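Local coordinates for protein apical membrane antigen 1 (Babesia divergens, PDB 4APM) that is an apicomplexan surface antigen that probably serves host-cell invasion at the moving junction, here as the extracellular domains one to three, at residues G230-F242 and V364-R376. Numbering follows the deposited sequence.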
loop_
_atom_site.group_PDB
_atom_site.type_symbol
_atom_site.label_atom_id
_atom_site.label_comp_id
_atom_site.label_asym_id
_atom_site.label_seq_id
_atom_site.Cartn_x
_atom_site.Cartn_y
_atom_site.Cartn_z
ATOM N N GLY A 230 -0.565 3.059 -20.332
ATOM C CA GLY A 230 -0.566 3.748 -21.610
ATOM C C GLY A 230 -0.720 2.773 -22.754
ATOM O O GLY A 230 -0.104 1.699 -22.761
ATOM N N ALA A 231 -1.595 3.118 -23.694
ATOM C CA ALA A 231 -1.680 2.395 -24.953
ATOM C C ALA A 231 -2.240 3.280 -26.055
ATOM O O ALA A 231 -3.326 3.855 -25.916
ATOM C CB ALA A 231 -2.519 1.137 -24.799
ATOM N N ASN A 232 -1.479 3.402 -27.143
ATOM C CA ASN A 232 -1.934 4.119 -28.336
ATOM C C ASN A 232 -2.374 5.539 -28.024
ATOM O O ASN A 232 -3.377 6.008 -28.558
ATOM C CB ASN A 232 -3.081 3.362 -29.008
ATOM C CG ASN A 232 -2.603 2.176 -29.819
ATOM O OD1 ASN A 232 -3.296 1.713 -30.724
ATOM N ND2 ASN A 232 -1.404 1.688 -29.513
ATOM N N GLY A 233 -1.662 6.195 -27.111
ATOM C CA GLY A 233 -1.876 7.619 -26.828
ATOM C C GLY A 233 -3.005 7.901 -25.844
ATOM O O GLY A 233 -3.377 9.051 -25.622
ATOM N N SER A 234 -3.551 6.844 -25.255
ATOM C CA SER A 234 -4.550 6.985 -24.212
ATOM C C SER A 234 -4.124 6.206 -22.965
ATOM O O SER A 234 -3.208 5.376 -23.015
ATOM C CB SER A 234 -5.897 6.474 -24.713
ATOM O OG SER A 234 -6.453 7.367 -25.651
ATOM N N CYS A 235 -4.803 6.455 -21.856
ATOM C CA CYS A 235 -4.632 5.635 -20.675
ATOM C C CYS A 235 -5.764 4.615 -20.625
ATOM O O CYS A 235 -6.952 4.986 -20.618
ATOM C CB CYS A 235 -4.598 6.511 -19.410
ATOM S SG CYS A 235 -4.309 5.579 -17.874
ATOM N N VAL A 236 -5.404 3.330 -20.658
ATOM C CA VAL A 236 -6.407 2.254 -20.658
ATOM C C VAL A 236 -6.467 1.529 -19.290
ATOM O O VAL A 236 -5.450 1.076 -18.775
ATOM C CB VAL A 236 -6.143 1.219 -21.795
ATOM C CG1 VAL A 236 -7.210 0.132 -21.807
ATOM C CG2 VAL A 236 -6.073 1.905 -23.154
ATOM N N ALA A 237 -7.670 1.430 -18.720
ATOM C CA ALA A 237 -7.900 0.708 -17.476
ATOM C C ALA A 237 -7.281 -0.685 -17.523
ATOM O O ALA A 237 -7.442 -1.416 -18.518
ATOM C CB ALA A 237 -9.393 0.614 -17.192
ATOM N N ILE A 238 -6.584 -1.053 -16.444
ATOM C CA ILE A 238 -5.942 -2.365 -16.334
ATOM C C ILE A 238 -6.970 -3.433 -15.948
ATOM O O ILE A 238 -7.775 -3.230 -15.025
ATOM C CB ILE A 238 -4.786 -2.337 -15.297
ATOM C CG1 ILE A 238 -3.581 -1.641 -15.873
ATOM C CG2 ILE A 238 -4.388 -3.743 -14.868
ATOM C CD1 ILE A 238 -2.632 -1.129 -14.817
ATOM N N GLU A 239 -6.914 -4.583 -16.619
ATOM C CA GLU A 239 -7.859 -5.681 -16.371
ATOM C C GLU A 239 -7.662 -6.285 -14.980
ATOM O O GLU A 239 -6.551 -6.306 -14.441
ATOM C CB GLU A 239 -7.706 -6.779 -17.429
ATOM C CG GLU A 239 -6.319 -7.395 -17.438
ATOM C CD GLU A 239 -6.235 -8.664 -18.263
ATOM O OE1 GLU A 239 -7.271 -9.097 -18.829
ATOM O OE2 GLU A 239 -5.128 -9.242 -18.316
ATOM N N SER A 240 -8.747 -6.770 -14.403
ATOM C CA SER A 240 -8.706 -7.309 -13.062
ATOM C C SER A 240 -7.952 -8.621 -13.078
ATOM O O SER A 240 -8.100 -9.408 -14.017
ATOM C CB SER A 240 -10.124 -7.537 -12.566
ATOM O OG SER A 240 -10.917 -6.416 -12.862
ATOM N N ALA A 241 -7.137 -8.860 -12.051
ATOM C CA ALA A 241 -6.676 -10.214 -11.756
ATOM C C ALA A 241 -7.847 -11.004 -11.183
ATOM O O ALA A 241 -8.062 -12.164 -11.529
ATOM C CB ALA A 241 -5.500 -10.192 -10.766
ATOM N N PHE A 242 -8.598 -10.383 -10.283
ATOM C CA PHE A 242 -9.888 -10.936 -9.873
ATOM C C PHE A 242 -10.700 -9.804 -9.313
ATOM O O PHE A 242 -10.162 -8.727 -9.066
ATOM C CB PHE A 242 -9.732 -12.088 -8.858
ATOM C CG PHE A 242 -9.300 -11.643 -7.483
ATOM C CD1 PHE A 242 -10.247 -11.291 -6.518
ATOM C CD2 PHE A 242 -7.946 -11.577 -7.150
ATOM C CE1 PHE A 242 -9.853 -10.868 -5.260
ATOM C CE2 PHE A 242 -7.546 -11.156 -5.891
ATOM C CZ PHE A 242 -8.500 -10.796 -4.943
ATOM N N VAL A 364 -2.992 15.635 -17.876
ATOM C CA VAL A 364 -4.187 15.531 -18.718
ATOM C C VAL A 364 -3.951 14.547 -19.863
ATOM O O VAL A 364 -2.974 14.663 -20.597
ATOM C CB VAL A 364 -4.655 16.919 -19.249
ATOM C CG1 VAL A 364 -5.967 16.794 -20.012
ATOM C CG2 VAL A 364 -4.827 17.908 -18.102
ATOM N N THR A 365 -4.813 13.536 -19.953
ATOM C CA THR A 365 -4.739 12.504 -20.994
ATOM C C THR A 365 -6.151 11.946 -21.217
ATOM O O THR A 365 -7.017 12.105 -20.374
ATOM C CB THR A 365 -3.808 11.323 -20.592
ATOM O OG1 THR A 365 -4.233 10.775 -19.335
ATOM C CG2 THR A 365 -2.355 11.770 -20.489
ATOM N N ASN A 366 -6.379 11.304 -22.356
ATOM C CA ASN A 366 -7.629 10.583 -22.581
ATOM C C ASN A 366 -7.617 9.153 -21.959
ATOM O O ASN A 366 -6.669 8.389 -22.164
ATOM C CB ASN A 366 -7.931 10.522 -24.090
ATOM C CG ASN A 366 -9.187 9.722 -24.402
ATOM O OD1 ASN A 366 -10.301 10.170 -24.128
ATOM N ND2 ASN A 366 -9.005 8.499 -24.902
ATOM N N GLY A 367 -8.663 8.804 -21.208
ATOM C CA GLY A 367 -8.711 7.497 -20.550
ATOM C C GLY A 367 -9.880 6.618 -20.962
ATOM O O GLY A 367 -10.989 7.120 -21.195
ATOM N N TYR A 368 -9.643 5.307 -21.052
ATOM C CA TYR A 368 -10.739 4.332 -21.088
ATOM C C TYR A 368 -11.014 3.787 -19.705
ATOM O O TYR A 368 -10.109 3.257 -19.069
ATOM C CB TYR A 368 -10.421 3.189 -22.048
ATOM C CG TYR A 368 -10.325 3.652 -23.470
ATOM C CD1 TYR A 368 -9.251 4.436 -23.891
ATOM C CD2 TYR A 368 -11.364 3.412 -24.372
ATOM C CE1 TYR A 368 -9.180 4.921 -25.187
ATOM C CE2 TYR A 368 -11.295 3.872 -25.676
ATOM C CZ TYR A 368 -10.199 4.630 -26.077
ATOM O OH TYR A 368 -10.130 5.112 -27.365
ATOM N N ILE A 369 -12.251 3.947 -19.225
ATOM C CA ILE A 369 -12.626 3.440 -17.903
ATOM C C ILE A 369 -12.683 1.900 -17.805
ATOM O O ILE A 369 -12.391 1.332 -16.749
ATOM C CB ILE A 369 -13.952 4.045 -17.380
ATOM C CG1 ILE A 369 -15.130 3.670 -18.276
ATOM C CG2 ILE A 369 -13.834 5.552 -17.185
ATOM C CD1 ILE A 369 -16.479 3.943 -17.648
ATOM N N GLU A 370 -13.088 1.235 -18.889
ATOM C CA GLU A 370 -13.232 -0.226 -18.897
ATOM C C GLU A 370 -11.974 -0.872 -19.446
ATOM O O GLU A 370 -11.432 -0.429 -20.455
ATOM C CB GLU A 370 -14.430 -0.671 -19.753
ATOM C CG GLU A 370 -15.783 -0.652 -19.062
ATOM C CD GLU A 370 -15.920 -1.728 -18.001
ATOM O OE1 GLU A 370 -15.724 -2.924 -18.323
ATOM O OE2 GLU A 370 -16.230 -1.377 -16.840
ATOM N N PRO A 371 -11.525 -1.956 -18.800
ATOM C CA PRO A 371 -10.460 -2.810 -19.313
ATOM C C PRO A 371 -10.740 -3.345 -20.712
ATOM O O PRO A 371 -11.849 -3.227 -21.220
ATOM C CB PRO A 371 -10.454 -3.972 -18.322
ATOM C CG PRO A 371 -10.942 -3.375 -17.048
ATOM C CD PRO A 371 -11.988 -2.388 -17.471
ATOM N N ARG A 372 -9.754 -3.991 -21.308
ATOM C CA ARG A 372 -10.014 -4.837 -22.467
ATOM C C ARG A 372 -9.365 -6.221 -22.289
ATOM O O ARG A 372 -8.300 -6.493 -22.855
ATOM C CB ARG A 372 -9.524 -4.151 -23.748
ATOM C CG ARG A 372 -9.354 -2.647 -23.624
ATOM C CD ARG A 372 -9.902 -1.938 -24.850
ATOM N NE ARG A 372 -9.006 -0.889 -25.318
ATOM C CZ ARG A 372 -9.263 -0.098 -26.353
ATOM N NH1 ARG A 372 -10.391 -0.244 -27.032
ATOM N NH2 ARG A 372 -8.390 0.834 -26.714
ATOM N N PRO A 373 -9.981 -7.086 -21.463
ATOM C CA PRO A 373 -9.385 -8.403 -21.245
ATOM C C PRO A 373 -9.587 -9.318 -22.451
ATOM O O PRO A 373 -10.476 -9.078 -23.269
ATOM C CB PRO A 373 -10.147 -8.944 -20.022
ATOM C CG PRO A 373 -11.402 -8.125 -19.918
ATOM C CD PRO A 373 -11.347 -6.997 -20.916
ATOM N N ARG A 374 -8.734 -10.332 -22.577
ATOM C CA ARG A 374 -9.009 -11.468 -23.457
ATOM C C ARG A 374 -10.473 -11.909 -23.310
ATOM O O ARG A 374 -10.959 -12.089 -22.192
ATOM C CB ARG A 374 -8.064 -12.636 -23.125
ATOM C CG ARG A 374 -6.590 -12.341 -23.369
ATOM C CD ARG A 374 -5.703 -12.931 -22.278
ATOM N NE ARG A 374 -4.286 -12.741 -22.581
ATOM C CZ ARG A 374 -3.598 -13.475 -23.455
ATOM N NH1 ARG A 374 -4.189 -14.472 -24.098
ATOM N NH2 ARG A 374 -2.316 -13.216 -23.685
ATOM N N SER A 375 -11.183 -12.042 -24.430
ATOM C CA SER A 375 -12.584 -12.506 -24.393
ATOM C C SER A 375 -13.131 -13.085 -25.707
ATOM O O SER A 375 -12.822 -12.599 -26.790
ATOM C CB SER A 375 -13.508 -11.395 -23.909
ATOM O OG SER A 375 -14.694 -11.944 -23.366
ATOM N N ARG A 376 -13.974 -14.109 -25.591
ATOM C CA ARG A 376 -14.772 -14.586 -26.732
ATOM C C ARG A 376 -16.242 -14.137 -26.622
ATOM O O ARG A 376 -17.162 -14.896 -26.934
ATOM C CB ARG A 376 -14.645 -16.109 -26.887
ATOM C CG ARG A 376 -13.257 -16.558 -27.324
ATOM C CD ARG A 376 -13.173 -18.063 -27.485
ATOM N NE ARG A 376 -11.852 -18.500 -27.903
ATOM C CZ ARG A 376 -10.887 -18.863 -27.061
ATOM N NH1 ARG A 376 -11.093 -18.824 -25.748
ATOM N NH2 ARG A 376 -9.711 -19.258 -27.531
HETATM O O HOH W 1 -4.205 11.173 -24.455
#
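The carbonyl oxygen Cys235 O is met by two groups of strand 367-368. Tyr368 N donates a hydrogen bond to Cys235 O at 2.7 Å. Gly367 CA adds a CH···O contact to Cys235 O at 3.1 Å. Two more backbone bonds flank this one: Cys235 N to Asn366 O, 2.7 Å, and Ala237 N to Tyr368 O, 3.1 Å. They give a short parallel pairing of strands 234-237 and 367-368 in the middle of a mixed sheet. Strand 234-237 follows a type I' hairpin turn, whose Gly233 O is linked through a water to Asn366 N.

Side chains extend the pairing. Asn366 ND2 donates a nearly straight bond (172°) to Ser234 OG, which lies in the amide plane; Asn366 OD1 accepts from Lys396 N. Ser234 CB sits at the Tyr368 ring edge, 3.7 Å from Tyr368 CE1. Arg372 NH2 lies over one face of the Tyr368 ring, 4.2 Å above the plane, while NH1 of the same residue forms a salt bridge with Glu385. With chi1 at -178°, Val236 turns CG1 to Arg372 CG and CG2 toward Tyr368 CD1.

Beyond Tyr368 the ladder ends. Pro371 packs against Ala237 and Glu239, and its CA approaches Ala237 O. The disulfide from Cys235 to Cys335 ties strand 234-237 to strand 335-339. Backbone bonding thus fixes the strand register, whereas Pro371 meets segment 230-242 by apolar packing and a CH···O contact.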